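Local coordinates for protein 6-carboxyhexanoate--CoA ligase (PDB 5TVA) that belongs to the BioW family of ligases and holds adenosine monophosphate and coenzyme A in pockets of a single chain, at residues E124-D129 against Y217-K222; R22-K25 against T31-K34; R77-K82 against G198-T203; N170-V175 against T232-L237; K83-Q86 against K90-V93. One frame throughout, in Å; residues are numbered along the deposited sequence.

Contact 1 (E124-D129 against Y217-K222); sequences ERLEED and YFVSRK. With AMP (adenosine monophosphate), chain C.
Arg221 is met by the loop 124-129 in two ways. At the edge of its guanidinium, near the plane, Glu124 OE1 pairs with Arg221 NH2 at 3.2 Å in a salt bridge; over one face lies a methyl of Leu126, with CD2 3.9 Å from Arg221 NH2. The carboxylate and guanidinium planes stand 86° apart, and OE1 alone of the carboxylate oxygens pairs with NH2, unlike a flat two-pronged salt bridge. Arginine suits this place because its flat end can take charge at its edge and hydrocarbon on the face. The other leucine branch goes to Val219, whose CG2 lies 4.0 Å from Leu126 CD1, the leucine and valine passing head to tail.

Behind this first shell, Arg125 and Glu127 pair within the loop. Arg125 NE and NH2 both donate to Glu127 OE2, NE at 2.6 Å, with that oxygen almost exactly in the guanidinium plane. Glu127 OE1 accepts a hydrogen bond from the backbone N of Leu117, which anchors the loop to strand 116-119.

At the start of 217-222, Tyr217 belongs to the adenosine monophosphate pocket: its OH is 3.1 Å from C2 of the ligand and shares a hydrogen bond with Thr136 OG1. Backbone bonds from Tyr217 to Val116 and Met118 pair strand 214-219 with strand 116-119, while helix 224-233 packs on the leucine and valine through Leu224 and Ile227.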
# COMPACT_ATOMS: atom_id res chain seq x y z
N GLU A 124 -12.39 6.58 14.10
CA GLU A 124 -13.05 7.54 13.22
C GLU A 124 -12.19 7.83 11.99
O GLU A 124 -10.96 7.89 12.07
CB GLU A 124 -13.39 8.82 13.99
CG GLU A 124 -13.27 10.12 13.19
CD GLU A 124 -13.67 11.37 14.01
OE1 GLU A 124 -13.59 12.50 13.47
OE2 GLU A 124 -14.09 11.21 15.19
N ARG A 125 -12.86 8.02 10.85
CA ARG A 125 -12.18 8.26 9.59
C ARG A 125 -11.77 9.73 9.49
O ARG A 125 -12.63 10.61 9.50
CB ARG A 125 -13.09 7.89 8.43
CG ARG A 125 -13.35 6.39 8.32
CD ARG A 125 -14.30 6.04 7.18
NE ARG A 125 -13.78 6.42 5.86
CZ ARG A 125 -14.27 5.95 4.72
NH1 ARG A 125 -15.27 5.08 4.75
NH2 ARG A 125 -13.75 6.32 3.56
N LEU A 126 -10.46 9.99 9.35
CA LEU A 126 -9.90 11.35 9.35
C LEU A 126 -9.64 11.91 7.96
O LEU A 126 -9.42 13.12 7.83
CB LEU A 126 -8.59 11.39 10.13
CG LEU A 126 -8.58 10.78 11.53
CD1 LEU A 126 -7.19 10.83 12.16
CD2 LEU A 126 -9.59 11.47 12.44
N GLU A 127 -9.63 11.07 6.91
CA GLU A 127 -9.43 11.62 5.58
C GLU A 127 -10.61 12.53 5.22
O GLU A 127 -11.76 12.26 5.57
CB GLU A 127 -9.27 10.50 4.54
CG GLU A 127 -10.53 9.74 4.18
CD GLU A 127 -10.84 8.60 5.14
OE1 GLU A 127 -10.11 8.44 6.15
OE2 GLU A 127 -11.81 7.85 4.87
N GLU A 128 -10.30 13.63 4.53
CA GLU A 128 -11.33 14.61 4.18
C GLU A 128 -12.20 14.11 3.05
O GLU A 128 -13.42 14.31 3.05
CB GLU A 128 -10.68 15.93 3.77
CG GLU A 128 -10.36 16.84 4.90
CD GLU A 128 -11.61 17.35 5.55
OE1 GLU A 128 -12.56 17.69 4.81
OE2 GLU A 128 -11.64 17.39 6.80
N ASP A 129 -11.58 13.49 2.04
CA ASP A 129 -12.28 12.99 0.86
C ASP A 129 -12.36 11.48 1.00
O ASP A 129 -11.39 10.77 0.76
CB ASP A 129 -11.57 13.40 -0.42
CG ASP A 129 -12.31 12.97 -1.66
OD1 ASP A 129 -13.08 11.99 -1.58
OD2 ASP A 129 -12.12 13.61 -2.73
N TYR A 217 -5.11 2.89 7.21
CA TYR A 217 -3.91 3.30 7.93
C TYR A 217 -4.31 3.69 9.34
O TYR A 217 -5.15 4.58 9.53
CB TYR A 217 -3.22 4.47 7.24
CG TYR A 217 -2.65 4.24 5.85
CD1 TYR A 217 -2.52 2.96 5.32
CD2 TYR A 217 -2.21 5.33 5.08
CE1 TYR A 217 -1.99 2.76 4.07
CE2 TYR A 217 -1.67 5.13 3.80
CZ TYR A 217 -1.57 3.83 3.30
OH TYR A 217 -1.03 3.60 2.04
N PHE A 218 -3.68 3.07 10.35
CA PHE A 218 -3.97 3.39 11.75
C PHE A 218 -2.98 4.45 12.22
O PHE A 218 -1.77 4.18 12.32
CB PHE A 218 -3.90 2.14 12.62
CG PHE A 218 -4.93 1.10 12.25
CD1 PHE A 218 -6.22 1.17 12.76
CD2 PHE A 218 -4.62 0.07 11.36
CE1 PHE A 218 -7.17 0.22 12.40
CE2 PHE A 218 -5.57 -0.88 11.01
CZ PHE A 218 -6.83 -0.81 11.53
N VAL A 219 -3.48 5.67 12.49
CA VAL A 219 -2.64 6.83 12.80
C VAL A 219 -3.11 7.52 14.08
O VAL A 219 -4.30 7.55 14.40
CB VAL A 219 -2.62 7.87 11.66
CG1 VAL A 219 -2.09 7.27 10.35
CG2 VAL A 219 -4.00 8.49 11.47
N SER A 220 -2.16 8.10 14.81
CA SER A 220 -2.48 8.93 15.96
C SER A 220 -2.91 10.31 15.48
O SER A 220 -2.16 10.97 14.75
CB SER A 220 -1.27 9.03 16.88
OG SER A 220 -1.63 9.57 18.13
N ARG A 221 -4.13 10.74 15.84
CA ARG A 221 -4.62 12.01 15.32
C ARG A 221 -3.67 13.16 15.60
O ARG A 221 -3.56 14.07 14.77
CB ARG A 221 -6.00 12.38 15.88
CG ARG A 221 -6.60 13.52 15.05
CD ARG A 221 -7.64 14.34 15.77
NE ARG A 221 -9.03 13.95 15.51
CZ ARG A 221 -9.92 14.70 14.87
NH1 ARG A 221 -9.57 15.89 14.37
NH2 ARG A 221 -11.16 14.25 14.70
N LYS A 222 -2.96 13.14 16.72
CA LYS A 222 -2.11 14.28 17.04
C LYS A 222 -0.99 14.46 16.04
O LYS A 222 -0.37 15.53 16.01
CB LYS A 222 -1.55 14.14 18.46
CG LYS A 222 -0.46 13.11 18.54
CD LYS A 222 -0.03 12.81 19.97
CE LYS A 222 0.45 11.37 20.05
NZ LYS A 222 1.65 11.30 20.92
P AMP C . -3.78 -2.09 -5.13
O1P AMP C . -2.57 -2.24 -4.24
O2P AMP C . -3.43 -1.23 -6.33
O3P AMP C . -4.61 -3.34 -5.40
O5' AMP C . -4.83 -1.21 -4.31
C5' AMP C . -5.62 -1.75 -3.25
C4' AMP C . -6.49 -0.67 -2.65
O4' AMP C . -5.66 0.19 -1.82
C3' AMP C . -7.14 0.25 -3.67
O3' AMP C . -8.45 -0.17 -4.03
C2' AMP C . -7.11 1.63 -3.03
O2' AMP C . -8.28 1.83 -2.24
C1' AMP C . -5.90 1.54 -2.10
N9 AMP C . -4.67 2.12 -2.70
C8 AMP C . -4.21 1.92 -3.95
N7 AMP C . -3.06 2.62 -4.16
C5 AMP C . -2.76 3.29 -3.03
C6 AMP C . -1.68 4.19 -2.55
N6 AMP C . -0.65 4.56 -3.34
N1 AMP C . -1.76 4.65 -1.28
C2 AMP C . -2.78 4.32 -0.47
N3 AMP C . -3.78 3.51 -0.84
C4 AMP C . -3.83 2.96 -2.07

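Contact 2 (R22-K25 against T31-K34); sequences RIVK and TAVK
Arg22 sets CG anti to its carbonyl carbon (chi1 -57°) and bends sharply at chi2 (-80°), carrying the rest of its chain aside from the CB that the strand backbone turns to Ala32. Ala32 CB rests 4.0 Å from Arg22 CB. Two residues along the strand, Val24 offers CG2, the branch held between its backbone N and carbonyl carbon, and this methyl lies 4.1 Å from Ala32 CB. One alanine methyl therefore serves both strand residues, and its small size lets the helix come in close: the CA atoms of Arg22 and Ala32 are 6.5 Å apart.

Strand 15-25 is an outer strand of a three-stranded antiparallel sheet, and helix 29-37, which follows after a short turn, folds back over one face. Ile23, between the two contact residues, points its CB away from the helix, and its side chain touches Val53 and Val235.

The polar end of Arg22 leaves the alanine for Glu35, beyond the segment 31-34, where Arg22 NH2 forms a salt bridge with Glu35 OE2. Between the two segments themselves the chemistry is purely aliphatic, carbon on carbon, and burial of the arginine is probably paid for by the ion pair with Glu35 further along the helix.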
# COMPACT_ATOMS: atom_id res chain seq x y z
N ARG A 22 8.83 4.89 -10.16
CA ARG A 22 10.24 4.55 -10.05
C ARG A 22 11.04 5.83 -9.77
O ARG A 22 10.75 6.89 -10.33
CB ARG A 22 10.76 3.90 -11.35
CG ARG A 22 9.99 2.65 -11.75
CD ARG A 22 10.44 1.43 -10.97
NE ARG A 22 9.69 0.24 -11.40
CZ ARG A 22 8.54 -0.16 -10.86
NH1 ARG A 22 8.01 0.52 -9.83
NH2 ARG A 22 7.93 -1.24 -11.32
N ILE A 23 12.05 5.72 -8.92
CA ILE A 23 12.92 6.84 -8.58
C ILE A 23 14.33 6.37 -8.88
O ILE A 23 14.83 5.46 -8.22
CB ILE A 23 12.79 7.27 -7.11
CG1 ILE A 23 11.33 7.49 -6.76
CG2 ILE A 23 13.63 8.49 -6.84
CD1 ILE A 23 11.09 7.75 -5.30
N VAL A 24 14.97 6.99 -9.87
CA VAL A 24 16.21 6.46 -10.42
C VAL A 24 17.15 7.60 -10.81
O VAL A 24 16.74 8.76 -10.95
CB VAL A 24 15.96 5.56 -11.66
CG1 VAL A 24 15.03 4.40 -11.30
CG2 VAL A 24 15.37 6.36 -12.82
N LYS A 25 18.42 7.23 -11.00
CA LYS A 25 19.42 8.11 -11.60
C LYS A 25 19.10 8.37 -13.06
O LYS A 25 18.47 7.55 -13.73
CB LYS A 25 20.81 7.47 -11.50
CG LYS A 25 21.41 7.46 -10.10
CD LYS A 25 22.62 6.52 -10.01
CE LYS A 25 23.30 6.64 -8.65
NZ LYS A 25 23.99 5.39 -8.23
N THR A 31 15.17 3.72 -19.13
CA THR A 31 14.81 2.36 -18.75
C THR A 31 13.56 2.35 -17.89
O THR A 31 12.64 1.55 -18.12
CB THR A 31 15.98 1.71 -18.03
OG1 THR A 31 17.07 1.55 -18.95
CG2 THR A 31 15.57 0.37 -17.49
N ALA A 32 13.48 3.24 -16.89
CA ALA A 32 12.30 3.28 -16.04
C ALA A 32 11.05 3.66 -16.84
O ALA A 32 9.97 3.12 -16.61
CB ALA A 32 12.52 4.27 -14.89
N VAL A 33 11.18 4.61 -17.77
CA VAL A 33 10.02 5.03 -18.54
C VAL A 33 9.55 3.89 -19.44
O VAL A 33 8.35 3.62 -19.54
CB VAL A 33 10.33 6.30 -19.34
CG1 VAL A 33 9.20 6.60 -20.31
CG2 VAL A 33 10.53 7.50 -18.38
N LYS A 34 10.49 3.20 -20.09
CA LYS A 34 10.11 2.05 -20.91
C LYS A 34 9.36 1.01 -20.09
O LYS A 34 8.34 0.48 -20.53
CB LYS A 34 11.35 1.44 -21.58
CG LYS A 34 11.95 2.31 -22.71
CD LYS A 34 13.47 2.10 -22.86
CE LYS A 34 13.81 0.81 -23.61
NZ LYS A 34 15.28 0.59 -23.70

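Contact 3 (R77-K82 against G198-T203); sequences REFAVK and GYVRIT
The ring of Phe79 and the side chain of Ile202 approach at a slant. Ile202 CD1 stands obliquely to the ring, 3.6 Å from Phe79 CD2, whereas Ile202 CG1 comes to the ring edge, in its plane, 3.9 Å from the same CD2. One side of the ring, CD2 and CE2, thus follows the last two carbons of the isoleucine. Phe79 reaches there because its CG is anti to the backbone N (chi1 -178°), which carries the ring out from the helix. Two residues earlier on the strand, Val200 CG1 meets the ring obliquely too, more loosely, at 4.2 Å from Phe79 CE2. Ala80 closes the group from beside: its CB is 4.4 Å from Ile202 CD1, and a residue this small lets the isoleucine tip settle near the helix backbone.

Helix 73-85 here lies on a face of the mixed six-stranded sheet, as a helical layer packed on it. Its axis passes 9.1 Å from that of strand 198-203 at 161°, nearly antiparallel. Val200 and Ile202, two residues apart, both aim their CB atoms at the helix, and branched aliphatic residues fill that layer well. Tyr199, just before Val200, serves the opposite face, where it touches Ala163, Leu164 and Thr167 of helix 158-173, so that helices cover both sides of this strand.

Aromatic neighbours complete the surroundings of Phe79: its ring also meets those of Tyr68 and Phe70, with tilted planes. Arg77, a turn before Val81 on the helix, uses NH2 to bond to the backbone O of Leu205, beyond the end of the strand.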
# COMPACT_ATOMS: atom_id res chain seq x y z
N ARG A 77 -10.03 -12.65 8.60
CA ARG A 77 -10.29 -11.35 9.21
C ARG A 77 -10.25 -11.43 10.73
O ARG A 77 -9.84 -10.46 11.39
CB ARG A 77 -11.62 -10.81 8.71
CG ARG A 77 -11.69 -10.70 7.21
CD ARG A 77 -13.04 -10.22 6.73
NE ARG A 77 -13.04 -10.01 5.29
CZ ARG A 77 -14.14 -9.79 4.57
NH1 ARG A 77 -15.32 -9.77 5.16
NH2 ARG A 77 -14.06 -9.61 3.26
N GLU A 78 -10.65 -12.56 11.30
CA GLU A 78 -10.52 -12.73 12.75
C GLU A 78 -9.06 -12.71 13.16
O GLU A 78 -8.67 -12.06 14.14
CB GLU A 78 -11.20 -14.03 13.16
CG GLU A 78 -11.43 -14.22 14.65
CD GLU A 78 -12.41 -15.35 14.95
OE1 GLU A 78 -12.38 -15.89 16.08
OE2 GLU A 78 -13.21 -15.70 14.05
N PHE A 79 -8.22 -13.42 12.40
CA PHE A 79 -6.78 -13.37 12.65
C PHE A 79 -6.23 -11.97 12.39
O PHE A 79 -5.37 -11.48 13.13
CB PHE A 79 -6.08 -14.41 11.77
CG PHE A 79 -4.60 -14.50 11.97
CD1 PHE A 79 -4.06 -15.00 13.13
CD2 PHE A 79 -3.73 -14.12 10.96
CE1 PHE A 79 -2.69 -15.10 13.30
CE2 PHE A 79 -2.35 -14.21 11.12
CZ PHE A 79 -1.83 -14.70 12.29
N ALA A 80 -6.74 -11.30 11.35
CA ALA A 80 -6.25 -9.97 11.02
C ALA A 80 -6.48 -9.01 12.18
O ALA A 80 -5.57 -8.28 12.59
CB ALA A 80 -6.93 -9.47 9.74
N VAL A 81 -7.69 -9.03 12.75
CA VAL A 81 -7.98 -8.24 13.95
C VAL A 81 -7.01 -8.58 15.07
O VAL A 81 -6.52 -7.70 15.79
CB VAL A 81 -9.44 -8.45 14.37
CG1 VAL A 81 -9.75 -7.65 15.63
CG2 VAL A 81 -10.37 -8.03 13.25
N LYS A 82 -6.69 -9.86 15.24
CA LYS A 82 -5.83 -10.27 16.35
C LYS A 82 -4.43 -9.69 16.21
O LYS A 82 -3.89 -9.12 17.16
CB LYS A 82 -5.77 -11.79 16.45
CG LYS A 82 -4.86 -12.28 17.56
CD LYS A 82 -5.22 -13.71 17.97
CE LYS A 82 -4.33 -14.74 17.29
NZ LYS A 82 -2.99 -14.85 17.94
N GLY A 198 5.63 -6.97 12.06
CA GLY A 198 6.25 -7.13 10.77
C GLY A 198 5.22 -7.00 9.66
O GLY A 198 4.24 -6.26 9.77
N TYR A 199 5.46 -7.75 8.58
CA TYR A 199 4.58 -7.78 7.41
C TYR A 199 3.93 -9.16 7.38
O TYR A 199 4.61 -10.18 7.20
CB TYR A 199 5.38 -7.47 6.15
CG TYR A 199 4.60 -7.53 4.84
CD1 TYR A 199 3.81 -6.46 4.43
CD2 TYR A 199 4.68 -8.65 4.00
CE1 TYR A 199 3.11 -6.50 3.23
CE2 TYR A 199 3.98 -8.69 2.79
CZ TYR A 199 3.20 -7.61 2.41
OH TYR A 199 2.49 -7.62 1.22
N VAL A 200 2.61 -9.20 7.57
CA VAL A 200 1.89 -10.43 7.86
C VAL A 200 0.92 -10.69 6.72
O VAL A 200 -0.12 -10.05 6.61
CB VAL A 200 1.17 -10.36 9.21
CG1 VAL A 200 0.62 -11.71 9.59
CG2 VAL A 200 2.15 -9.90 10.28
N ARG A 201 1.27 -11.66 5.85
CA ARG A 201 0.45 -11.96 4.68
C ARG A 201 -0.63 -12.97 5.05
O ARG A 201 -0.36 -13.95 5.73
CB ARG A 201 1.35 -12.50 3.57
CG ARG A 201 2.73 -11.85 3.60
CD ARG A 201 3.63 -12.37 2.51
NE ARG A 201 2.91 -12.49 1.25
CZ ARG A 201 2.78 -13.64 0.59
NH1 ARG A 201 3.33 -14.74 1.08
NH2 ARG A 201 2.11 -13.67 -0.55
N ILE A 202 -1.86 -12.70 4.62
CA ILE A 202 -3.01 -13.41 5.17
C ILE A 202 -3.99 -13.74 4.04
O ILE A 202 -4.51 -12.83 3.39
CB ILE A 202 -3.70 -12.60 6.27
CG1 ILE A 202 -2.78 -12.51 7.49
CG2 ILE A 202 -5.06 -13.19 6.61
CD1 ILE A 202 -3.20 -11.49 8.53
N THR A 203 -4.26 -15.04 3.84
CA THR A 203 -5.17 -15.52 2.79
C THR A 203 -6.24 -16.45 3.36
O THR A 203 -5.94 -17.31 4.19
CB THR A 203 -4.42 -16.30 1.68
OG1 THR A 203 -3.06 -15.86 1.61
CG2 THR A 203 -5.08 -16.11 0.33

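Contact 4 (N170-V175 against T232-L237); sequences NLFCGV and TQKVVL
Apolar packing comes first, and Phe172 supplies the ring for it. Two partners from 232-237 gather at Phe172 CE2. Lys234 CE lies at the ring edge, in its plane, 3.7 Å from Phe172 CE2, the lysine running roughly perpendicular to the phenylalanine; it is the aliphatic part of the lysine that touches. Val236 CG2 approaches the ring obliquely, 3.9 Å from Phe172 CE2. The ring gets there because Phe172 holds CG anti to its backbone N (chi1 170°). Phenylalanine, broad and flat, can span the lysine methylenes and the valine together, and it also rests on Glu57 and Val59 of the neighbouring strand.

The polar interactions lie around this packing. Lys234 bends at its last torsion (chi4 56°), and NZ forms a salt bridge with Glu57 OE2; its long chain thus gives carbon to the ring and charge to the glutamate. Asn170 OD1 bonds to Thr136 OG1 and ND2 to Glu178 OE1, fixing the amide next to a residue of the adenosine monophosphate pocket.

The covalent tie is the disulfide from Cys173 to Cys230 of helix 224-233.

Backbone bonds finish helix 158-173. Val175 N reaches back to Asn170 O at 3.0 Å and Gly174 N to Leu171 O at 3.3 Å, with glycine taking the positive phi (110°) that a side chain would find strained. This is a Schellman motif, the classic C-terminal helix stop; the turn just before it carries Phe172 to strand 236-239, the middle one of a three-stranded parallel sheet.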
# COMPACT_ATOMS: atom_id res chain seq x y z
N ASN A 170 4.87 3.75 4.68
CA ASN A 170 3.80 4.10 5.61
C ASN A 170 4.30 4.03 7.05
O ASN A 170 4.20 5.01 7.80
CB ASN A 170 2.60 3.18 5.42
CG ASN A 170 1.91 3.39 4.09
OD1 ASN A 170 2.15 4.38 3.41
ND2 ASN A 170 1.05 2.44 3.71
N LEU A 171 4.90 2.90 7.43
CA LEU A 171 5.42 2.75 8.79
C LEU A 171 6.54 3.75 9.08
O LEU A 171 6.64 4.27 10.19
CB LEU A 171 5.91 1.32 9.02
CG LEU A 171 4.84 0.24 8.81
CD1 LEU A 171 5.44 -1.16 9.05
CD2 LEU A 171 3.63 0.51 9.70
N PHE A 172 7.40 4.02 8.09
CA PHE A 172 8.44 5.02 8.31
C PHE A 172 7.84 6.41 8.52
O PHE A 172 8.37 7.20 9.31
CB PHE A 172 9.42 5.02 7.14
CG PHE A 172 10.38 6.16 7.16
CD1 PHE A 172 11.53 6.10 7.92
CD2 PHE A 172 10.12 7.32 6.41
CE1 PHE A 172 12.43 7.18 7.94
CE2 PHE A 172 11.01 8.41 6.44
CZ PHE A 172 12.16 8.34 7.20
N CYS A 173 6.73 6.70 7.84
CA CYS A 173 6.07 7.99 7.93
C CYS A 173 5.24 8.17 9.19
O CYS A 173 4.76 9.28 9.44
CB CYS A 173 5.20 8.19 6.69
SG CYS A 173 6.14 8.73 5.27
N GLY A 174 5.07 7.12 10.00
CA GLY A 174 4.35 7.23 11.25
C GLY A 174 3.01 6.55 11.30
O GLY A 174 2.31 6.67 12.31
N VAL A 175 2.59 5.87 10.24
CA VAL A 175 1.43 5.01 10.39
C VAL A 175 1.79 3.91 11.37
O VAL A 175 2.87 3.32 11.28
CB VAL A 175 0.98 4.48 9.03
CG1 VAL A 175 -0.06 3.35 9.19
CG2 VAL A 175 0.43 5.65 8.20
N THR A 232 2.78 11.81 1.31
CA THR A 232 2.49 12.34 -0.01
C THR A 232 3.59 13.19 -0.61
O THR A 232 3.55 13.47 -1.81
CB THR A 232 1.17 13.14 0.01
OG1 THR A 232 1.29 14.33 0.84
CG2 THR A 232 0.04 12.27 0.52
N GLN A 233 4.60 13.58 0.18
CA GLN A 233 5.62 14.51 -0.30
C GLN A 233 7.05 14.04 -0.04
O GLN A 233 7.93 14.32 -0.85
CB GLN A 233 5.40 15.90 0.35
CG GLN A 233 4.05 16.53 -0.01
CD GLN A 233 3.89 18.02 0.42
OE1 GLN A 233 4.76 18.61 1.06
NE2 GLN A 233 2.75 18.60 0.07
N LYS A 234 7.33 13.37 1.06
CA LYS A 234 8.72 13.03 1.34
C LYS A 234 9.19 11.90 0.41
O LYS A 234 8.44 10.98 0.08
CB LYS A 234 8.88 12.65 2.80
CG LYS A 234 10.32 12.44 3.22
CD LYS A 234 10.45 12.31 4.73
CE LYS A 234 11.80 11.73 5.11
NZ LYS A 234 12.93 12.51 4.57
N VAL A 235 10.43 11.99 -0.06
CA VAL A 235 10.99 11.07 -1.04
C VAL A 235 11.89 10.09 -0.30
O VAL A 235 12.89 10.49 0.32
CB VAL A 235 11.75 11.81 -2.15
CG1 VAL A 235 12.39 10.81 -3.11
CG2 VAL A 235 10.81 12.72 -2.92
N VAL A 236 11.53 8.81 -0.34
CA VAL A 236 12.19 7.76 0.43
C VAL A 236 12.62 6.63 -0.50
O VAL A 236 11.79 6.06 -1.20
CB VAL A 236 11.27 7.21 1.53
CG1 VAL A 236 11.95 6.05 2.23
CG2 VAL A 236 10.93 8.30 2.50
N LEU A 237 13.92 6.32 -0.49
CA LEU A 237 14.45 5.10 -1.08
C LEU A 237 14.63 4.07 0.02
O LEU A 237 15.17 4.38 1.08
CB LEU A 237 15.79 5.35 -1.77
CG LEU A 237 15.83 6.38 -2.89
CD1 LEU A 237 17.21 6.43 -3.45
CD2 LEU A 237 14.83 6.03 -3.98

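Contact 5 (K83-Q86 against K90-V93); sequences KLTQ and KEEV
Thr85 OG1 is bound to the backbone O of Lys82, three residues earlier in its helix, and that bond helps to fix the rotation of the side chain so that its methyl faces Glu91. With chi1 at 76°, OG1 lies between the backbone N and the carbonyl carbon, and CG2 is anti to the carbonyl carbon. The setting is a helical hairpin: helix 73-85 ends here, a short turn follows, and helix 91-102 starts back alongside.

Thr85 CG2 makes the contact. It comes 3.8 Å from Glu91 CA and 4.1 Å from Glu91 CB, so the methyl lies against the first residue of the second helix and not against its carboxylate. The threonine and glutamate project together in one direction, and Glu91 is extended with CG anti to its backbone N (chi1 -178°). Threonine fits this place well, having a hydroxyl to return to its own helix and a methyl to pack on the next. An acidic residue in the first turn, like Glu91, would also suit the helix dipole.

Lys90 holds the N-cap position, and its carbonyl O accepts a weak bond from Val93 N at 3.1 Å. On the inner side of the hairpin, Leu84 and Val93 both touch Phe218 of strand 214-219, which seats both helix ends on the mixed sheet.

At the end of the first helix, Lys83 NZ donates to Gln86 OE1 at 3.3 Å; the amine stands above the carbonyl plane, 40° out of it.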
# COMPACT_ATOMS: atom_id res chain seq x y z
N LYS A 83 -3.83 -9.83 15.02
CA LYS A 83 -2.48 -9.31 14.81
C LYS A 83 -2.44 -7.79 15.02
O LYS A 83 -1.47 -7.26 15.57
CB LYS A 83 -1.98 -9.69 13.42
CG LYS A 83 -1.90 -11.23 13.17
CD LYS A 83 -0.93 -11.86 14.15
CE LYS A 83 0.45 -11.26 13.99
NZ LYS A 83 1.47 -11.87 14.90
N LEU A 84 -3.50 -7.09 14.59
CA LEU A 84 -3.57 -5.64 14.79
C LEU A 84 -3.53 -5.27 16.27
O LEU A 84 -2.87 -4.29 16.65
CB LEU A 84 -4.85 -5.09 14.14
CG LEU A 84 -4.82 -5.01 12.61
CD1 LEU A 84 -6.20 -4.77 11.96
CD2 LEU A 84 -3.81 -3.94 12.16
N THR A 85 -4.22 -6.02 17.13
CA THR A 85 -4.19 -5.66 18.54
C THR A 85 -2.82 -5.92 19.16
O THR A 85 -2.52 -5.44 20.25
CB THR A 85 -5.26 -6.38 19.36
OG1 THR A 85 -4.87 -7.74 19.58
CG2 THR A 85 -6.62 -6.31 18.69
N GLN A 86 -1.96 -6.68 18.47
CA GLN A 86 -0.59 -6.79 18.95
C GLN A 86 0.23 -5.55 18.64
O GLN A 86 1.42 -5.53 18.97
CB GLN A 86 0.10 -8.01 18.35
CG GLN A 86 -0.60 -9.33 18.59
CD GLN A 86 0.19 -10.48 17.98
OE1 GLN A 86 1.40 -10.38 17.80
NE2 GLN A 86 -0.51 -11.55 17.62
N LYS A 90 -6.88 -1.09 20.06
CA LYS A 90 -8.07 -1.67 20.67
C LYS A 90 -8.81 -2.51 19.64
O LYS A 90 -8.86 -2.17 18.45
CB LYS A 90 -8.99 -0.59 21.24
CG LYS A 90 -8.30 0.39 22.21
CD LYS A 90 -8.08 -0.22 23.59
CE LYS A 90 -6.66 0.06 24.12
NZ LYS A 90 -5.65 -1.00 23.73
N GLU A 91 -9.38 -3.62 20.12
CA GLU A 91 -9.97 -4.61 19.23
C GLU A 91 -11.10 -4.02 18.39
O GLU A 91 -11.19 -4.29 17.19
CB GLU A 91 -10.46 -5.80 20.04
CG GLU A 91 -11.05 -6.92 19.22
CD GLU A 91 -11.38 -8.14 20.05
OE1 GLU A 91 -12.53 -8.24 20.54
OE2 GLU A 91 -10.49 -9.00 20.22
N GLU A 92 -11.95 -3.20 19.01
CA GLU A 92 -13.10 -2.64 18.29
C GLU A 92 -12.66 -1.67 17.20
O GLU A 92 -13.36 -1.51 16.20
CB GLU A 92 -14.06 -1.93 19.25
CG GLU A 92 -14.51 -2.76 20.48
CD GLU A 92 -13.37 -3.19 21.41
OE1 GLU A 92 -13.55 -4.19 22.15
OE2 GLU A 92 -12.29 -2.54 21.40
N VAL A 93 -11.52 -1.01 17.39
CA VAL A 93 -10.96 -0.19 16.33
C VAL A 93 -10.52 -1.07 15.16
O VAL A 93 -10.89 -0.83 14.01
CB VAL A 93 -9.81 0.68 16.86
CG1 VAL A 93 -9.07 1.36 15.71
CG2 VAL A 93 -10.33 1.70 17.88

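From the N terminus, contact 2 closes first, a short loop between strand 15-25 and helix 29-37, in series with all the others. Contact 3 then opens on helix 73-85 and closes only at strand 198-203; nested within its loop is contact 5, which folds helix 91-102 back beside that same helix. Contact 1 starts at 124-129, inside the span of contact 3, and ends beyond it at 217-222, so the two cross; contact 4, from 170-175 to 232-237, crosses both. Contacts 1 and 3 reach the same mixed sheet, contact 5 joins it through Phe218, and contact 4 joins helix 158-173, which packs on that sheet, to the parallel sheet, whose strand 236-239 packs on Ile23 of contact 2.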